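Local atomic coordinates of Lmo2812 protein (PDB entry 5ZQA), a protein that probably acts as a serine-type D-Ala-D-Ala carboxypeptidase of the penicillin-binding protein class, trimming peptidoglycan peptides in the cell wall. Residues L87-Y101 with M121-R133. Sequence-based numbering, arbitrary orientation.
Sequences LDLVRLDDPSAVSLY and MSANDAAETLGDR
Asp125, in the first turn of helix 124-135, reaches across to Leu100 and Tyr101 of the segment 87-101, and its side chain can be followed outward atom by atom. Asp125 CB lies 3.5 Å from Val90 O and packs against the CG of Leu92. CG is tucked in over the main chain (chi1 51°), which turns the carboxylate toward the start of helix 100-104. There Asp125 OD1 accepts from Leu100 N at 2.8 Å, on the syn side and slightly out of the carboxylate plane, with an N-H...O angle of 167°. Asp125 OD2 takes Tyr101 N at 3.0 Å on its syn lone pair, and a water links OD2 to Val90 O. Two consecutive amides thus meet one buried carboxylate, and these N-H donors and the helix start would probably favour its ionised form. Ser99, the N-cap of that helix, caps Ala102 N with its own OG.

Two further bonded sites flank this one. Val98 O accepts from both Asn124 N and Asn124 ND2; ND2, 2.9 Å away, lies in the carbonyl plane on a lone pair, whereas N comes from above that plane. Farther along the helix, Thr129 OG1 donates to Asp125 O and accepts from Val90 N at 3.0 Å, while Thr129 CG2 rests 3.6 Å from Leu87 CB.

Asn124 and Ser122 fit the SxN motif of penicillin-binding proteins: Asn124 OD1 is hydrogen-bonded to Lys65 NZ, of the predicted proton acceptor, and Ser122 OG to Ser62 OG and Lys226 NZ. With contacts spaced at Asn124, Asp125 and Thr129, the segment 87-101 lies along one flank of helix 124-135, running from strand 86-88, paired with strand 108-110, to helix 100-104, while Ala127 and Leu130 of the same helix touch helix 65-77.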
# COMPACT_ATOMS: atom_id res chain seq x y z
N LEU A 87 20.49 -4.75 -5.53
CA LEU A 87 19.77 -5.17 -6.71
C LEU A 87 19.75 -4.05 -7.73
O LEU A 87 19.84 -2.87 -7.37
CB LEU A 87 18.35 -5.57 -6.35
CG LEU A 87 18.22 -6.61 -5.25
CD1 LEU A 87 16.74 -6.82 -4.98
CD2 LEU A 87 18.89 -7.91 -5.65
N ASP A 88 19.59 -4.41 -9.00
CA ASP A 88 19.56 -3.42 -10.07
C ASP A 88 18.13 -3.11 -10.46
O ASP A 88 17.35 -4.02 -10.76
CB ASP A 88 20.32 -3.94 -11.29
CG ASP A 88 21.77 -4.23 -10.98
OD1 ASP A 88 22.45 -3.33 -10.46
OD2 ASP A 88 22.21 -5.37 -11.23
N LEU A 89 17.79 -1.82 -10.45
CA LEU A 89 16.44 -1.38 -10.79
C LEU A 89 16.05 -1.83 -12.19
O LEU A 89 16.82 -1.65 -13.14
CB LEU A 89 16.32 0.14 -10.70
CG LEU A 89 16.22 0.68 -9.28
CD1 LEU A 89 16.35 2.19 -9.29
CD2 LEU A 89 14.89 0.21 -8.66
N VAL A 90 14.87 -2.43 -12.30
CA VAL A 90 14.36 -2.83 -13.60
C VAL A 90 13.96 -1.57 -14.36
O VAL A 90 13.60 -0.54 -13.77
CB VAL A 90 13.14 -3.78 -13.48
CG1 VAL A 90 13.43 -4.93 -12.52
CG2 VAL A 90 11.92 -3.03 -13.04
N ARG A 91 14.06 -1.62 -15.69
CA ARG A 91 13.61 -0.51 -16.51
C ARG A 91 12.12 -0.63 -16.76
O ARG A 91 11.63 -1.71 -17.09
CB ARG A 91 14.37 -0.48 -17.84
CG ARG A 91 15.80 -0.00 -17.71
CD ARG A 91 16.55 -0.09 -19.03
NE ARG A 91 17.85 0.55 -18.95
CZ ARG A 91 18.93 -0.02 -18.40
NH1 ARG A 91 18.85 -1.25 -17.90
NH2 ARG A 91 20.08 0.64 -18.37
N LEU A 92 11.40 0.47 -16.58
CA LEU A 92 9.97 0.48 -16.82
C LEU A 92 9.69 0.93 -18.24
O LEU A 92 10.35 1.83 -18.75
CB LEU A 92 9.27 1.41 -15.83
CG LEU A 92 9.49 1.15 -14.34
CD1 LEU A 92 8.98 2.34 -13.54
CD2 LEU A 92 8.80 -0.13 -13.89
N ASP A 93 8.72 0.31 -18.90
CA ASP A 93 8.37 0.77 -20.25
C ASP A 93 7.27 1.83 -20.21
O ASP A 93 6.98 2.46 -21.22
CB ASP A 93 7.96 -0.41 -21.13
CG ASP A 93 6.92 -1.30 -20.49
OD1 ASP A 93 6.22 -0.84 -19.56
OD2 ASP A 93 6.82 -2.48 -20.91
N ASP A 94 6.68 2.04 -19.04
CA ASP A 94 5.68 3.09 -18.85
C ASP A 94 6.36 4.39 -18.43
O ASP A 94 6.87 4.49 -17.32
CB ASP A 94 4.64 2.67 -17.81
CG ASP A 94 3.47 3.66 -17.70
OD1 ASP A 94 3.57 4.80 -18.21
OD2 ASP A 94 2.45 3.29 -17.09
N PRO A 95 6.34 5.39 -19.32
CA PRO A 95 6.94 6.71 -19.12
C PRO A 95 6.37 7.49 -17.94
O PRO A 95 7.10 8.23 -17.28
CB PRO A 95 6.63 7.44 -20.43
CG PRO A 95 5.51 6.69 -21.05
CD PRO A 95 5.72 5.27 -20.65
N SER A 96 5.07 7.34 -17.69
CA SER A 96 4.38 8.14 -16.68
C SER A 96 4.45 7.54 -15.28
O SER A 96 3.96 8.13 -14.32
CB SER A 96 2.91 8.33 -17.08
OG SER A 96 2.80 9.07 -18.29
N ALA A 97 5.07 6.37 -15.15
CA ALA A 97 5.12 5.68 -13.87
C ALA A 97 6.19 6.28 -12.95
O ALA A 97 7.31 6.56 -13.39
CB ALA A 97 5.37 4.19 -14.07
N VAL A 98 5.82 6.48 -11.69
CA VAL A 98 6.74 6.95 -10.66
C VAL A 98 7.89 5.96 -10.53
O VAL A 98 7.68 4.75 -10.49
CB VAL A 98 6.03 7.12 -9.31
CG1 VAL A 98 7.02 7.39 -8.19
CG2 VAL A 98 4.99 8.23 -9.39
N SER A 99 9.11 6.48 -10.50
CA SER A 99 10.26 5.60 -10.40
C SER A 99 11.41 6.22 -9.62
O SER A 99 11.63 7.44 -9.62
CB SER A 99 10.73 5.18 -11.79
OG SER A 99 11.69 6.07 -12.31
N LEU A 100 12.12 5.35 -8.93
CA LEU A 100 13.27 5.75 -8.15
C LEU A 100 14.40 6.17 -9.07
O LEU A 100 15.13 7.12 -8.77
CB LEU A 100 13.71 4.60 -7.23
CG LEU A 100 14.93 4.84 -6.33
CD1 LEU A 100 14.72 6.05 -5.43
CD2 LEU A 100 15.23 3.60 -5.50
N TYR A 101 14.57 5.45 -10.18
CA TYR A 101 15.67 5.77 -11.09
C TYR A 101 15.52 7.17 -11.67
O TYR A 101 16.51 7.89 -11.80
CB TYR A 101 15.76 4.74 -12.21
CG TYR A 101 16.94 5.00 -13.12
CD1 TYR A 101 18.20 4.57 -12.77
CD2 TYR A 101 16.78 5.70 -14.30
CE1 TYR A 101 19.29 4.81 -13.59
CE2 TYR A 101 17.86 5.93 -15.13
CZ TYR A 101 19.11 5.49 -14.77
OH TYR A 101 20.20 5.73 -15.59
N MET A 121 7.73 6.63 -1.50
CA MET A 121 7.46 7.44 -2.69
C MET A 121 6.72 6.69 -3.79
O MET A 121 6.46 7.25 -4.86
CB MET A 121 8.77 8.01 -3.27
CG MET A 121 9.73 6.95 -3.83
SD MET A 121 11.07 7.66 -4.80
CE MET A 121 10.20 8.12 -6.29
N SER A 122 6.38 5.43 -3.52
CA SER A 122 5.61 4.60 -4.44
C SER A 122 6.42 4.32 -5.71
O SER A 122 5.91 4.41 -6.83
CB SER A 122 4.27 5.26 -4.78
OG SER A 122 3.29 4.27 -5.03
N ALA A 123 7.69 3.97 -5.53
CA ALA A 123 8.57 3.71 -6.67
C ALA A 123 8.24 2.36 -7.33
O ALA A 123 8.44 1.29 -6.74
CB ALA A 123 10.03 3.74 -6.22
N ASN A 124 7.73 2.42 -8.55
CA ASN A 124 7.32 1.21 -9.26
C ASN A 124 8.48 0.31 -9.64
O ASN A 124 8.37 -0.91 -9.57
CB ASN A 124 6.55 1.57 -10.53
CG ASN A 124 5.21 2.17 -10.22
OD1 ASN A 124 4.31 1.46 -9.79
ND2 ASN A 124 5.07 3.47 -10.43
N ASP A 125 9.59 0.91 -10.05
CA ASP A 125 10.75 0.11 -10.42
C ASP A 125 11.31 -0.62 -9.20
O ASP A 125 11.71 -1.78 -9.31
CB ASP A 125 11.82 0.97 -11.12
CG ASP A 125 12.20 2.25 -10.37
OD1 ASP A 125 11.56 2.62 -9.37
OD2 ASP A 125 13.18 2.90 -10.82
N ALA A 126 11.31 0.02 -8.03
CA ALA A 126 11.78 -0.64 -6.81
C ALA A 126 10.94 -1.88 -6.50
O ALA A 126 11.47 -2.96 -6.19
CB ALA A 126 11.76 0.33 -5.65
N ALA A 127 9.63 -1.74 -6.62
CA ALA A 127 8.73 -2.87 -6.39
C ALA A 127 8.98 -4.02 -7.36
O ALA A 127 9.03 -5.18 -6.95
CB ALA A 127 7.28 -2.40 -6.48
N GLU A 128 9.13 -3.70 -8.64
CA GLU A 128 9.33 -4.74 -9.65
C GLU A 128 10.65 -5.47 -9.42
O GLU A 128 10.74 -6.69 -9.61
CB GLU A 128 9.31 -4.15 -11.06
CG GLU A 128 7.93 -3.64 -11.51
CD GLU A 128 6.90 -4.75 -11.59
OE1 GLU A 128 5.71 -4.48 -11.29
OE2 GLU A 128 7.27 -5.89 -11.97
N THR A 129 11.65 -4.72 -8.98
CA THR A 129 12.99 -5.27 -8.73
C THR A 129 12.94 -6.26 -7.56
O THR A 129 13.52 -7.35 -7.61
CB THR A 129 14.00 -4.15 -8.43
OG1 THR A 129 14.09 -3.27 -9.55
CG2 THR A 129 15.38 -4.72 -8.14
N LEU A 130 12.22 -5.88 -6.51
CA LEU A 130 12.04 -6.78 -5.36
C LEU A 130 11.27 -8.06 -5.73
O LEU A 130 11.66 -9.16 -5.34
CB LEU A 130 11.32 -6.05 -4.23
CG LEU A 130 12.11 -4.92 -3.57
CD1 LEU A 130 11.21 -4.04 -2.71
CD2 LEU A 130 13.26 -5.47 -2.74
N GLY A 131 10.19 -7.92 -6.49
CA GLY A 131 9.43 -9.07 -6.93
C GLY A 131 10.28 -10.02 -7.77
O GLY A 131 10.21 -11.24 -7.60
N ASP A 132 11.07 -9.46 -8.68
CA ASP A 132 11.97 -10.25 -9.53
C ASP A 132 12.97 -11.05 -8.69
O ASP A 132 13.20 -12.24 -8.95
CB ASP A 132 12.74 -9.34 -10.49
CG ASP A 132 11.92 -8.91 -11.68
OD1 ASP A 132 10.71 -9.19 -11.73
OD2 ASP A 132 12.51 -8.27 -12.58
N ARG A 133 13.56 -10.41 -7.69
CA ARG A 133 14.51 -11.08 -6.81
C ARG A 133 13.84 -12.24 -6.08
O ARG A 133 14.41 -13.31 -5.92
CB ARG A 133 15.10 -10.07 -5.82
CG ARG A 133 15.76 -10.69 -4.58
CD ARG A 133 16.99 -11.56 -4.90
NE ARG A 133 17.53 -12.08 -3.64
CZ ARG A 133 17.02 -13.11 -2.98
NH1 ARG A 133 15.99 -13.78 -3.49
NH2 ARG A 133 17.56 -13.49 -1.82
O HOH W 1 14.05 2.06 -13.40
O HOH W 2 2.99 5.56 -10.80